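Local structure of glycosyl hydrolase (Bacteroides ovatus, 3QC2) at residues A57-N62 with G132-M137; G172-L177 with G230-L235; L185-K190 with V194-N199. The protein is a glycosyl hydrolase-type protein, probably with the five-bladed beta-propeller fold of its family. One frame throughout, in Å; residues are numbered along the deposited sequence.

Interaction 1 (A57-N62 with G132-M137); sequences AATLYN and GLYVMM
Tyr134 lays the outer end of its ring against Thr59 and Tyr61 and ends at the backbone of Leu60. Its CG lies anti to the carbonyl carbon (chi1 -66°), and this carries the ring out across the gap between two strands. The strands run nearly antiparallel, at 171°, but they are not paired. Their axes stay 9.7 Å apart, so Tyr134 has to reach across with its side chain, to side chains and to the backbone oxygen of Leu60. Tyr134 OH donates to Leu60 O, with a very short separation of 2.5 Å whose exact value is doubtful. Both Leu60 O and Thr59 OG1 lie at the ring edge, in its plane, and Thr59 OG1 comes to 3.3 Å from Tyr134 CE2. Strand 52-61 belongs to one four-stranded antiparallel sheet and strand 134-141 to another. The pair therefore joins two sheets, consistent with neighbouring blades of a beta-propeller. The side chains of Tyr61 and Tyr134 cross at about a right angle, with ring planes at 70°. Tyr61 CD1 sits 3.2 Å from Tyr134 OH and 3.8 Å from Tyr134 CE1, so the hydroxyl meets the edge of the Tyr61 ring. Over one face of that ring stands Asn62 OD1, from the same segment. Leu156 packs on Thr59, Tyr61 and Tyr134, and Val128 touches Tyr134 as well.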
ATOM      1  N   ALA A  57      -4.182  -2.100   4.210  1.00 21.23           N
ATOM      2  CA  ALA A  57      -3.714  -3.343   3.663  1.00 21.21           C
ATOM      3  C   ALA A  57      -4.975  -4.190   3.541  1.00 21.67           C
ATOM      4  O   ALA A  57      -5.988  -3.921   4.219  1.00 21.76           O
ATOM      5  CB  ALA A  57      -2.727  -4.003   4.582  1.00 21.33           C
ATOM      6  N   ALA A  58      -4.938  -5.202   2.696  1.00 21.90           N
ATOM      7  CA  ALA A  58      -6.107  -6.055   2.508  1.00 22.41           C
ATOM      8  C   ALA A  58      -5.671  -7.449   2.154  1.00 23.00           C
ATOM      9  O   ALA A  58      -4.677  -7.634   1.439  1.00 23.24           O
ATOM     10  CB  ALA A  58      -7.005  -5.485   1.421  1.00 22.08           C
ATOM     11  N   THR A  59      -6.398  -8.437   2.652  1.00 23.54           N
ATOM     12  CA  THR A  59      -6.066  -9.802   2.376  1.00 24.09           C
ATOM     13  C   THR A  59      -7.273 -10.709   2.589  1.00 25.10           C
ATOM     14  O   THR A  59      -8.344 -10.249   2.967  1.00 24.90           O
ATOM     15  CB  THR A  59      -4.864 -10.263   3.253  1.00 24.28           C
ATOM     16  OG1 THR A  59      -4.455 -11.571   2.864  1.00 24.23           O
ATOM     17  CG2 THR A  59      -5.224 -10.243   4.745  1.00 24.60           C
ATOM     18  N   LEU A  60      -7.084 -11.997   2.310  1.00 26.26           N
ATOM     19  CA  LEU A  60      -8.122 -12.995   2.466  1.00 27.34           C
ATOM     20  C   LEU A  60      -7.828 -13.838   3.707  1.00 28.25           C
ATOM     21  O   LEU A  60      -6.679 -14.266   3.917  1.00 28.25           O
ATOM     22  CB  LEU A  60      -8.164 -13.888   1.235  1.00 27.76           C
ATOM     23  CG  LEU A  60      -9.242 -14.958   1.174  1.00 29.09           C
ATOM     24  CD1 LEU A  60     -10.630 -14.308   1.174  1.00 29.79           C
ATOM     25  CD2 LEU A  60      -9.045 -15.862  -0.069  1.00 29.41           C
ATOM     26  N   TYR A  61      -8.864 -14.071   4.522  1.00 29.02           N
ATOM     27  CA  TYR A  61      -8.755 -14.887   5.752  1.00 30.13           C
ATOM     28  C   TYR A  61     -10.119 -15.496   6.097  1.00 30.98           C
ATOM     29  O   TYR A  61     -11.094 -14.772   6.251  1.00 30.87           O
ATOM     30  CB  TYR A  61      -8.242 -14.029   6.917  1.00 29.80           C
ATOM     31  CG  TYR A  61      -8.048 -14.769   8.245  1.00 31.04           C
ATOM     32  CD1 TYR A  61      -6.976 -15.650   8.430  1.00 31.86           C
ATOM     33  CD2 TYR A  61      -8.910 -14.546   9.331  1.00 32.13           C
ATOM     34  CE1 TYR A  61      -6.779 -16.318   9.653  1.00 32.80           C
ATOM     35  CE2 TYR A  61      -8.720 -15.209  10.565  1.00 32.88           C
ATOM     36  CZ  TYR A  61      -7.649 -16.091  10.712  1.00 33.49           C
ATOM     37  OH  TYR A  61      -7.448 -16.746  11.902  1.00 34.24           O
ATOM     38  N   ASN A  62     -10.174 -16.834   6.196  1.00 32.26           N
ATOM     39  CA  ASN A  62     -11.416 -17.559   6.544  1.00 33.47           C
ATOM     40  C   ASN A  62     -12.619 -17.210   5.673  1.00 33.32           C
ATOM     41  O   ASN A  62     -13.715 -16.982   6.182  1.00 33.64           O
ATOM     42  CB  ASN A  62     -11.770 -17.341   8.036  1.00 34.12           C
ATOM     43  CG  ASN A  62     -11.047 -18.296   8.958  1.00 36.54           C
ATOM     44  OD1 ASN A  62      -9.911 -18.740   8.680  1.00 38.57           O
ATOM     45  ND2 ASN A  62     -11.703 -18.634  10.076  1.00 38.80           N
ATOM     46  N   GLY A 132      -0.520 -20.040   4.786  1.00 30.64           N
ATOM     47  CA  GLY A 132      -1.209 -19.135   5.690  1.00 29.96           C
ATOM     48  C   GLY A 132      -0.384 -18.223   6.581  1.00 29.25           C
ATOM     49  O   GLY A 132      -0.892 -17.754   7.587  1.00 29.35           O
ATOM     50  N   LEU A 133       0.880 -17.973   6.236  1.00 28.76           N
ATOM     51  CA  LEU A 133       1.694 -17.030   7.013  1.00 28.18           C
ATOM     52  C   LEU A 133       1.518 -15.656   6.373  1.00 27.14           C
ATOM     53  O   LEU A 133       1.908 -15.449   5.223  1.00 26.86           O
ATOM     54  CB  LEU A 133       3.181 -17.413   7.023  1.00 28.66           C
ATOM     55  CG  LEU A 133       4.105 -16.484   7.860  1.00 28.53           C
ATOM     56  CD1 LEU A 133       3.745 -16.542   9.337  1.00 28.02           C
ATOM     57  CD2 LEU A 133       5.582 -16.828   7.663  1.00 28.59           C
ATOM     58  N   TYR A 134       0.905 -14.732   7.108  1.00 26.52           N
ATOM     59  CA  TYR A 134       0.705 -13.375   6.621  1.00 25.48           C
ATOM     60  C   TYR A 134       1.952 -12.569   6.900  1.00 25.42           C
ATOM     61  O   TYR A 134       2.476 -12.592   8.027  1.00 25.60           O
ATOM     62  CB  TYR A 134      -0.520 -12.739   7.272  1.00 25.14           C
ATOM     63  CG  TYR A 134      -1.792 -13.416   6.858  1.00 24.70           C
ATOM     64  CD1 TYR A 134      -2.299 -14.488   7.577  1.00 24.48           C
ATOM     65  CD2 TYR A 134      -2.478 -13.013   5.717  1.00 23.85           C
ATOM     66  CE1 TYR A 134      -3.466 -15.131   7.187  1.00 24.11           C
ATOM     67  CE2 TYR A 134      -3.651 -13.656   5.318  1.00 23.59           C
ATOM     68  CZ  TYR A 134      -4.134 -14.710   6.064  1.00 24.19           C
ATOM     69  OH  TYR A 134      -5.292 -15.350   5.674  1.00 24.90           O
ATOM     70  N   VAL A 135       2.448 -11.880   5.861  1.00 25.02           N
ATOM     71  CA  VAL A 135       3.644 -11.066   5.963  1.00 24.99           C
ATOM     72  C   VAL A 135       3.275  -9.602   5.707  1.00 24.85           C
ATOM     73  O   VAL A 135       2.784  -9.247   4.612  1.00 24.35           O
ATOM     74  CB  VAL A 135       4.714 -11.513   4.943  1.00 25.23           C
ATOM     75  CG1 VAL A 135       5.988 -10.647   5.063  1.00 24.50           C
ATOM     76  CG2 VAL A 135       5.052 -12.998   5.133  1.00 25.53           C
HETATM   77  N   MSE A 136       3.515  -8.752   6.709  1.00 25.16           N
HETATM   78  CA  MSE A 136       3.212  -7.342   6.605  1.00 25.17           C
HETATM   79  C   MSE A 136       4.445  -6.504   6.410  1.00 24.84           C
HETATM   80  O   MSE A 136       5.386  -6.586   7.190  1.00 25.39           O
HETATM   81  CB  MSE A 136       2.502  -6.852   7.859  1.00 25.78           C
HETATM   82  CG  MSE A 136       2.386  -5.318   7.944  1.00 27.35           C
HETATM   83 SE   MSE A 136       1.530  -4.739   9.552  0.75 33.78          SE
HETATM   84  CE  MSE A 136      -0.203  -5.326   9.125  1.00 28.05           C
HETATM   85  N   MSE A 137       4.424  -5.688   5.364  1.00 24.15           N
HETATM   86  CA  MSE A 137       5.467  -4.720   5.095  1.00 24.02           C
HETATM   87  C   MSE A 137       4.857  -3.387   5.488  1.00 23.19           C
HETATM   88  O   MSE A 137       3.811  -3.003   4.947  1.00 22.68           O
HETATM   89  CB  MSE A 137       5.820  -4.701   3.618  1.00 24.20           C
HETATM   90  CG  MSE A 137       6.376  -6.029   3.069  1.00 26.50           C
HETATM   91 SE   MSE A 137       8.058  -6.548   3.904  0.75 34.96          SE
HETATM   92  CE  MSE A 137       9.046  -5.000   3.596  1.00 27.18           C
TER

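Interaction 2 (G172-L177 with G230-L235); sequences GKFFNL and GSLKKL
Leu232 meets Phe174 with one methyl branch and Leu177 with the other. The contact joins two irregular loops at the surface of the propeller. Loop 172-177 leads into strand 182-189, and loop 230-235 follows strand 222-224. No hydrogen bond links them, and the contact is mainly apolar and small.

Phe174 and Leu232 point past one another, side by side and in opposing senses. Leu232 CD2 lies beside two ring atoms, 3.8 Å from Phe174 CE1 and 3.9 Å from Phe174 CZ. The ends of Leu177 and Leu232 instead meet head-on, with Leu177 CD2 3.9 Å from Leu232 CD1. In Leu177, CG is anti to the backbone N (chi1 179°), which extends the side chain toward its partner.

Two overlapping type I beta turns, Gly172 to Phe175 and Phe174 to Leu177, bring Phe174 and Leu177 to the same side. Both side chains start out toward loop 230-235, and Leu232 starts out toward them. The second turn is closed by Leu177 N to Phe174 O at 3.0 Å, while the bond closing the first is weak. Arg147 donates to Phe175 O through NE and to Asn176 OD1 through NH2, which ties the second turn to the rest of the chain. Trp206 touches both leucines, and Pro224 touches Phe174 and Leu232. The contact thus borders the sheet that carries strands 201-206 and 222-224.

The backbone of loop 230-235 also approaches Phe174. Gly230 O lies at the edge of its ring, in the ring plane, 3.9 Å from Phe174 CZ.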
ATOM      1  N   GLY A 172      24.702  -4.630   7.723  1.00 38.88           N
ATOM      2  CA  GLY A 172      23.978  -3.483   8.278  1.00 38.35           C
ATOM      3  C   GLY A 172      24.184  -2.188   7.533  1.00 37.93           C
ATOM      4  O   GLY A 172      23.920  -1.112   8.075  1.00 37.71           O
ATOM      5  N   LYS A 173      24.639  -2.285   6.281  1.00 37.77           N
ATOM      6  CA  LYS A 173      24.885  -1.098   5.442  1.00 37.56           C
ATOM      7  C   LYS A 173      23.638  -0.207   5.271  1.00 36.43           C
ATOM      8  O   LYS A 173      23.748   1.013   5.278  1.00 36.59           O
ATOM      9  CB  LYS A 173      25.407  -1.525   4.061  1.00 37.57           C
ATOM     10  CG  LYS A 173      25.733  -0.364   3.113  1.00 37.62           C
ATOM     11  N   PHE A 174      22.464  -0.823   5.135  1.00 35.41           N
ATOM     12  CA  PHE A 174      21.221  -0.067   4.919  1.00 34.59           C
ATOM     13  C   PHE A 174      20.300   0.035   6.143  1.00 34.37           C
ATOM     14  O   PHE A 174      19.127   0.361   5.994  1.00 33.80           O
ATOM     15  CB  PHE A 174      20.435  -0.679   3.749  1.00 33.75           C
ATOM     16  CG  PHE A 174      21.145  -0.601   2.439  1.00 33.95           C
ATOM     17  CD1 PHE A 174      21.159   0.591   1.715  1.00 34.15           C
ATOM     18  CD2 PHE A 174      21.784  -1.719   1.905  1.00 34.46           C
ATOM     19  CE1 PHE A 174      21.815   0.675   0.483  1.00 34.47           C
ATOM     20  CE2 PHE A 174      22.438  -1.646   0.676  1.00 34.89           C
ATOM     21  CZ  PHE A 174      22.457  -0.443  -0.037  1.00 34.61           C
ATOM     22  N   PHE A 175      20.821  -0.214   7.343  1.00 35.14           N
ATOM     23  CA  PHE A 175      19.988  -0.138   8.557  1.00 35.10           C
ATOM     24  C   PHE A 175      19.351   1.261   8.717  1.00 34.48           C
ATOM     25  O   PHE A 175      18.179   1.372   9.082  1.00 33.85           O
ATOM     26  CB  PHE A 175      20.789  -0.504   9.819  1.00 36.30           C
ATOM     27  CG  PHE A 175      19.935  -0.647  11.058  1.00 36.76           C
ATOM     28  CD1 PHE A 175      19.661   0.451  11.864  1.00 37.75           C
ATOM     29  CD2 PHE A 175      19.393  -1.879  11.405  1.00 37.63           C
ATOM     30  CE1 PHE A 175      18.857   0.318  13.007  1.00 38.24           C
ATOM     31  CE2 PHE A 175      18.590  -2.021  12.548  1.00 37.91           C
ATOM     32  CZ  PHE A 175      18.326  -0.919  13.344  1.00 38.18           C
ATOM     33  N   ASN A 176      20.136   2.310   8.436  1.00 34.48           N
ATOM     34  CA  ASN A 176      19.665   3.708   8.537  1.00 34.06           C
ATOM     35  C   ASN A 176      19.017   4.240   7.253  1.00 32.71           C
ATOM     36  O   ASN A 176      18.718   5.430   7.154  1.00 32.54           O
ATOM     37  CB  ASN A 176      20.828   4.628   8.953  1.00 35.21           C
ATOM     38  CG  ASN A 176      21.358   4.312  10.354  1.00 36.70           C
ATOM     39  OD1 ASN A 176      20.617   3.841  11.222  1.00 37.92           O
ATOM     40  ND2 ASN A 176      22.636   4.585  10.578  1.00 38.21           N
ATOM     41  N   LEU A 177      18.785   3.365   6.281  1.00 31.55           N
ATOM     42  CA  LEU A 177      18.174   3.779   5.021  1.00 30.50           C
ATOM     43  C   LEU A 177      16.717   4.209   5.220  1.00 29.69           C
ATOM     44  O   LEU A 177      15.904   3.446   5.748  1.00 29.35           O
ATOM     45  CB  LEU A 177      18.227   2.640   3.994  1.00 29.94           C
ATOM     46  CG  LEU A 177      17.602   2.929   2.627  1.00 29.14           C
ATOM     47  CD1 LEU A 177      18.392   4.015   1.877  1.00 29.50           C
ATOM     48  CD2 LEU A 177      17.514   1.654   1.810  1.00 28.36           C
ATOM     49  N   GLY A 230      27.419  -1.097  -5.567  1.00 29.66           N
ATOM     50  CA  GLY A 230      26.653  -1.218  -4.326  1.00 29.37           C
ATOM     51  C   GLY A 230      25.500  -0.236  -4.154  1.00 28.62           C
ATOM     52  O   GLY A 230      24.779  -0.309  -3.152  1.00 28.41           O
ATOM     53  N   SER A 231      25.312   0.688  -5.112  1.00 28.39           N
ATOM     54  CA  SER A 231      24.177   1.633  -5.041  1.00 27.70           C
ATOM     55  C   SER A 231      22.893   0.862  -5.306  1.00 27.02           C
ATOM     56  O   SER A 231      22.928  -0.230  -5.888  1.00 27.05           O
ATOM     57  CB  SER A 231      24.336   2.789  -6.043  1.00 27.66           C
ATOM     58  OG  SER A 231      24.494   2.319  -7.375  1.00 27.83           O
ATOM     59  N   LEU A 232      21.768   1.404  -4.847  1.00 26.47           N
ATOM     60  CA  LEU A 232      20.476   0.759  -5.044  1.00 25.79           C
ATOM     61  C   LEU A 232      20.085   0.858  -6.507  1.00 25.59           C
ATOM     62  O   LEU A 232      20.119   1.941  -7.096  1.00 25.57           O
ATOM     63  CB  LEU A 232      19.405   1.416  -4.184  1.00 25.48           C
ATOM     64  CG  LEU A 232      19.525   1.259  -2.668  1.00 26.23           C
ATOM     65  CD1 LEU A 232      18.528   2.190  -1.944  1.00 25.32           C
ATOM     66  CD2 LEU A 232      19.305  -0.199  -2.255  1.00 25.78           C
ATOM     67  N   LYS A 233      19.698  -0.275  -7.083  1.00 25.61           N
ATOM     68  CA  LYS A 233      19.333  -0.354  -8.492  1.00 25.53           C
ATOM     69  C   LYS A 233      17.923   0.188  -8.739  1.00 24.52           C
ATOM     70  O   LYS A 233      16.949  -0.369  -8.266  1.00 24.33           O
ATOM     71  CB  LYS A 233      19.438  -1.805  -8.958  1.00 26.07           C
ATOM     72  CG  LYS A 233      19.279  -2.033 -10.452  1.00 27.03           C
ATOM     73  CD  LYS A 233      19.611  -3.516 -10.805  1.00 29.03           C
ATOM     74  CE  LYS A 233      19.721  -3.734 -12.310  1.00 30.51           C
ATOM     75  NZ  LYS A 233      20.218  -5.098 -12.658  1.00 31.33           N
ATOM     76  N   LYS A 234      17.839   1.283  -9.493  1.00 24.22           N
ATOM     77  CA  LYS A 234      16.568   1.901  -9.832  1.00 23.34           C
ATOM     78  C   LYS A 234      15.941   1.176 -11.037  1.00 22.90           C
ATOM     79  O   LYS A 234      16.524   1.174 -12.132  1.00 23.32           O
ATOM     80  CB  LYS A 234      16.787   3.385 -10.169  1.00 23.65           C
ATOM     81  CG  LYS A 234      17.444   4.198  -9.038  1.00 24.60           C
ATOM     82  CD  LYS A 234      17.845   5.605  -9.492  1.00 25.47           C
ATOM     83  CE  LYS A 234      18.604   6.386  -8.354  1.00 27.37           C
ATOM     84  N   LEU A 235      14.772   0.542 -10.828  1.00 22.11           N
ATOM     85  CA  LEU A 235      14.036  -0.156 -11.912  1.00 21.74           C
ATOM     86  C   LEU A 235      13.366   0.872 -12.832  1.00 21.41           C
ATOM     87  O   LEU A 235      13.487   0.793 -14.045  1.00 21.41           O
ATOM     88  CB  LEU A 235      13.038  -1.156 -11.336  1.00 21.76           C
ATOM     89  CG  LEU A 235      13.651  -2.517 -10.930  1.00 22.33           C
ATOM     90  CD1 LEU A 235      15.036  -2.387 -10.352  1.00 22.71           C
ATOM     91  CD2 LEU A 235      12.721  -3.269  -9.986  1.00 21.68           C
TER

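Interaction 3 (L185-K190 with V194-N199); sequences LTEVVK and VIKKVN
Glu187 and Lys196 lean across each other and form a salt bridge. Glu187 is extended: CG is anti to the backbone N, and the chain stays straight beyond it. Lys196 also starts with CG anti to its backbone N and runs straight until the last bond. This straight run places Lys196 CD 3.3 Å from Glu187 OE1 and 3.9 Å from Glu187 CB. Only the last torsion bends (chi4 59°), and it turns NZ to Glu187 OE1, 3.1 Å away. The ammonium comes from the syn side of the carboxylate, 29° out of its plane. Tyr256 receives a cation-pi contact from Lys196 and is touched by Glu187, so strand 247-257 backs the pair.

The backbones are held by direct bonds. Glu187 and Val194 form an antiparallel hydrogen-bonded pair. Glu187 N reaches Val194 O at 2.8 Å, and Val194 N reaches Glu187 O at the same distance. Lys196 N then bonds to Leu185 O at 3.1 Å. Between these, Thr186 and Ile195 are a non-hydrogen-bonded pair whose side chains diverge. Thr186 OG1 bonds to Ala254 O of strand 247-257 and to Gln193 NE2 of strand 192-198.

Further along, Leu185 and Val198 cross at about a right angle, with Leu185 CD2 3.9 Å from Val198 CG1. Taken end to end, the two parts run 118° apart, so they are paired over a short length only. The second strand is broken by a bulge or short loop, which probably accounts for the change of direction. This is a beta hairpin of strands 182-189 and 192-198, within a curled mixed sheet of the propeller.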
ATOM      1  N   LEU A 185       6.016  -9.924  -4.287  1.00 22.52           N
ATOM      2  CA  LEU A 185       5.527 -10.591  -5.488  1.00 22.83           C
ATOM      3  C   LEU A 185       4.593 -11.734  -5.115  1.00 23.12           C
ATOM      4  O   LEU A 185       4.910 -12.542  -4.240  1.00 23.45           O
ATOM      5  CB  LEU A 185       6.684 -11.127  -6.316  1.00 23.28           C
ATOM      6  CG  LEU A 185       6.314 -11.737  -7.669  1.00 23.54           C
ATOM      7  CD1 LEU A 185       5.665 -10.692  -8.592  1.00 22.51           C
ATOM      8  CD2 LEU A 185       7.527 -12.307  -8.299  1.00 23.93           C
ATOM      9  N   THR A 186       3.449 -11.793  -5.798  1.00 23.10           N
ATOM     10  CA  THR A 186       2.449 -12.793  -5.562  1.00 23.72           C
ATOM     11  C   THR A 186       1.909 -13.336  -6.871  1.00 24.66           C
ATOM     12  O   THR A 186       2.153 -12.770  -7.933  1.00 24.29           O
ATOM     13  CB  THR A 186       1.245 -12.206  -4.784  1.00 23.30           C
ATOM     14  OG1 THR A 186       0.594 -11.208  -5.587  1.00 22.27           O
ATOM     15  CG2 THR A 186       1.696 -11.591  -3.468  1.00 22.80           C
ATOM     16  N   GLU A 187       1.165 -14.444  -6.772  1.00 25.74           N
ATOM     17  CA  GLU A 187       0.511 -15.073  -7.915  1.00 26.51           C
ATOM     18  C   GLU A 187      -0.803 -15.723  -7.462  1.00 26.89           C
ATOM     19  O   GLU A 187      -0.918 -16.194  -6.332  1.00 26.99           O
ATOM     20  CB  GLU A 187       1.412 -16.134  -8.554  1.00 27.43           C
ATOM     21  CG  GLU A 187       0.771 -16.805  -9.812  1.00 29.20           C
ATOM     22  CD  GLU A 187       1.659 -17.850 -10.486  1.00 31.74           C
ATOM     23  OE1 GLU A 187       2.662 -18.299  -9.871  1.00 32.89           O
ATOM     24  OE2 GLU A 187       1.334 -18.231 -11.641  1.00 33.04           O
ATOM     25  N   VAL A 188      -1.788 -15.724  -8.349  1.00 27.28           N
ATOM     26  CA  VAL A 188      -3.057 -16.363  -8.085  1.00 27.93           C
ATOM     27  C   VAL A 188      -2.918 -17.831  -8.501  1.00 29.30           C
ATOM     28  O   VAL A 188      -2.719 -18.127  -9.670  1.00 29.79           O
ATOM     29  CB  VAL A 188      -4.215 -15.697  -8.855  1.00 27.64           C
ATOM     30  CG1 VAL A 188      -5.502 -16.422  -8.604  1.00 28.06           C
ATOM     31  CG2 VAL A 188      -4.348 -14.217  -8.443  1.00 26.85           C
ATOM     32  N   VAL A 189      -2.993 -18.732  -7.518  1.00 30.12           N
ATOM     33  CA  VAL A 189      -2.887 -20.169  -7.741  1.00 31.56           C
ATOM     34  C   VAL A 189      -4.137 -20.853  -7.135  1.00 32.32           C
ATOM     35  O   VAL A 189      -4.381 -20.752  -5.927  1.00 32.02           O
ATOM     36  CB  VAL A 189      -1.598 -20.732  -7.101  1.00 31.87           C
ATOM     37  CG1 VAL A 189      -1.484 -22.235  -7.336  1.00 33.22           C
ATOM     38  CG2 VAL A 189      -0.374 -20.015  -7.662  1.00 31.64           C
ATOM     39  N   LYS A 190      -4.929 -21.521  -7.993  1.00 33.34           N
ATOM     40  CA  LYS A 190      -6.188 -22.198  -7.566  1.00 34.20           C
ATOM     41  C   LYS A 190      -7.162 -21.208  -6.858  1.00 33.44           C
ATOM     42  O   LYS A 190      -7.701 -21.492  -5.777  1.00 33.52           O
ATOM     43  CB  LYS A 190      -5.878 -23.424  -6.682  1.00 35.01           C
ATOM     44  CG  LYS A 190      -5.022 -24.490  -7.395  1.00 36.39           C
ATOM     45  CD  LYS A 190      -4.724 -25.692  -6.496  1.00 37.69           C
ATOM     46  N   VAL A 194      -1.212 -15.847  -3.529  1.00 27.72           N
ATOM     47  CA  VAL A 194      -0.175 -16.205  -2.575  1.00 27.81           C
ATOM     48  C   VAL A 194       1.209 -15.681  -2.981  1.00 27.77           C
ATOM     49  O   VAL A 194       1.473 -15.421  -4.158  1.00 27.55           O
ATOM     50  CB  VAL A 194      -0.076 -17.763  -2.406  1.00 28.90           C
ATOM     51  CG1 VAL A 194      -1.396 -18.346  -1.840  1.00 28.76           C
ATOM     52  CG2 VAL A 194       0.290 -18.432  -3.723  1.00 28.98           C
ATOM     53  N   ILE A 195       2.088 -15.552  -1.983  1.00 27.95           N
ATOM     54  CA  ILE A 195       3.463 -15.112  -2.189  1.00 27.95           C
ATOM     55  C   ILE A 195       4.165 -16.112  -3.097  1.00 29.19           C
ATOM     56  O   ILE A 195       4.151 -17.314  -2.838  1.00 29.85           O
ATOM     57  CB  ILE A 195       4.225 -14.995  -0.831  1.00 27.95           C
ATOM     58  CG1 ILE A 195       3.639 -13.842   0.015  1.00 27.03           C
ATOM     59  CG2 ILE A 195       5.695 -14.746  -1.061  1.00 27.56           C
ATOM     60  CD1 ILE A 195       4.187 -13.768   1.450  1.00 26.31           C
ATOM     61  N   LYS A 196       4.770 -15.605  -4.167  1.00 29.84           N
ATOM     62  CA  LYS A 196       5.429 -16.434  -5.151  1.00 31.02           C
ATOM     63  C   LYS A 196       6.923 -16.218  -5.184  1.00 31.69           C
ATOM     64  O   LYS A 196       7.398 -15.078  -5.086  1.00 31.44           O
ATOM     65  CB  LYS A 196       4.884 -16.105  -6.552  1.00 30.94           C
ATOM     66  CG  LYS A 196       5.618 -16.879  -7.696  1.00 31.69           C
ATOM     67  CD  LYS A 196       5.217 -16.438  -9.069  1.00 31.11           C
ATOM     68  CE  LYS A 196       5.981 -17.241 -10.133  1.00 32.06           C
ATOM     69  NZ  LYS A 196       5.733 -18.716 -10.027  1.00 32.44           N
ATOM     70  N   LYS A 197       7.664 -17.316  -5.355  1.00 33.08           N
ATOM     71  CA  LYS A 197       9.112 -17.259  -5.512  1.00 33.93           C
ATOM     72  C   LYS A 197       9.476 -17.212  -6.997  1.00 34.24           C
ATOM     73  O   LYS A 197       8.784 -17.789  -7.850  1.00 34.56           O
ATOM     74  CB  LYS A 197       9.800 -18.486  -4.914  1.00 35.14           C
ATOM     75  CG  LYS A 197       9.866 -18.563  -3.404  1.00 36.33           C
ATOM     76  CD  LYS A 197      10.776 -19.754  -3.007  1.00 38.57           C
ATOM     77  CE  LYS A 197      11.111 -19.778  -1.536  1.00 39.80           C
ATOM     78  NZ  LYS A 197      12.084 -20.889  -1.220  1.00 41.43           N
ATOM     79  N   VAL A 198      10.567 -16.536  -7.289  1.00 34.38           N
ATOM     80  CA  VAL A 198      11.107 -16.459  -8.635  1.00 34.93           C
ATOM     81  C   VAL A 198      12.615 -16.620  -8.516  1.00 35.61           C
ATOM     82  O   VAL A 198      13.251 -16.005  -7.636  1.00 35.25           O
ATOM     83  CB  VAL A 198      10.741 -15.126  -9.347  1.00 34.16           C
ATOM     84  CG1 VAL A 198      11.099 -13.949  -8.491  1.00 33.60           C
ATOM     85  CG2 VAL A 198      11.437 -15.040 -10.718  1.00 34.74           C
ATOM     86  N   ASN A 199      13.181 -17.480  -9.365  1.00 36.72           N
ATOM     87  CA  ASN A 199      14.621 -17.750  -9.367  1.00 37.61           C
ATOM     88  C   ASN A 199      15.132 -18.275  -8.003  1.00 37.77           C
ATOM     89  O   ASN A 199      16.272 -18.023  -7.622  1.00 38.23           O
ATOM     90  CB  ASN A 199      15.399 -16.490  -9.811  1.00 37.31           C
ATOM     91  CG  ASN A 199      14.962 -15.987 -11.200  1.00 37.92           C
ATOM     92  OD1 ASN A 199      14.515 -16.777 -12.059  1.00 39.05           O
ATOM     93  ND2 ASN A 199      15.098 -14.672 -11.428  1.00 37.77           N
TER

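Overall arrangement
Interaction 1 comes first along the chain. Interactions 2 and 3 follow, with the hairpin of interaction 3 lying between the two loops of interaction 2. Interactions 1 and 3 are close neighbours, with centres about 14 Å apart. They touch where Val135 CG2 packs on Ile195 CD1 at 3.9 Å. The hairpin thus lies against the sheet of strand 134-141, which interaction 1 joins to the sheet of strand 52-61. Interaction 2 lies apart, its centre about 27 Å from that of interaction 1 and 25 Å from that of interaction 3. Interaction 1 joins two sheets, interaction 3 lies within a third, and interaction 2 joins loops at the surface.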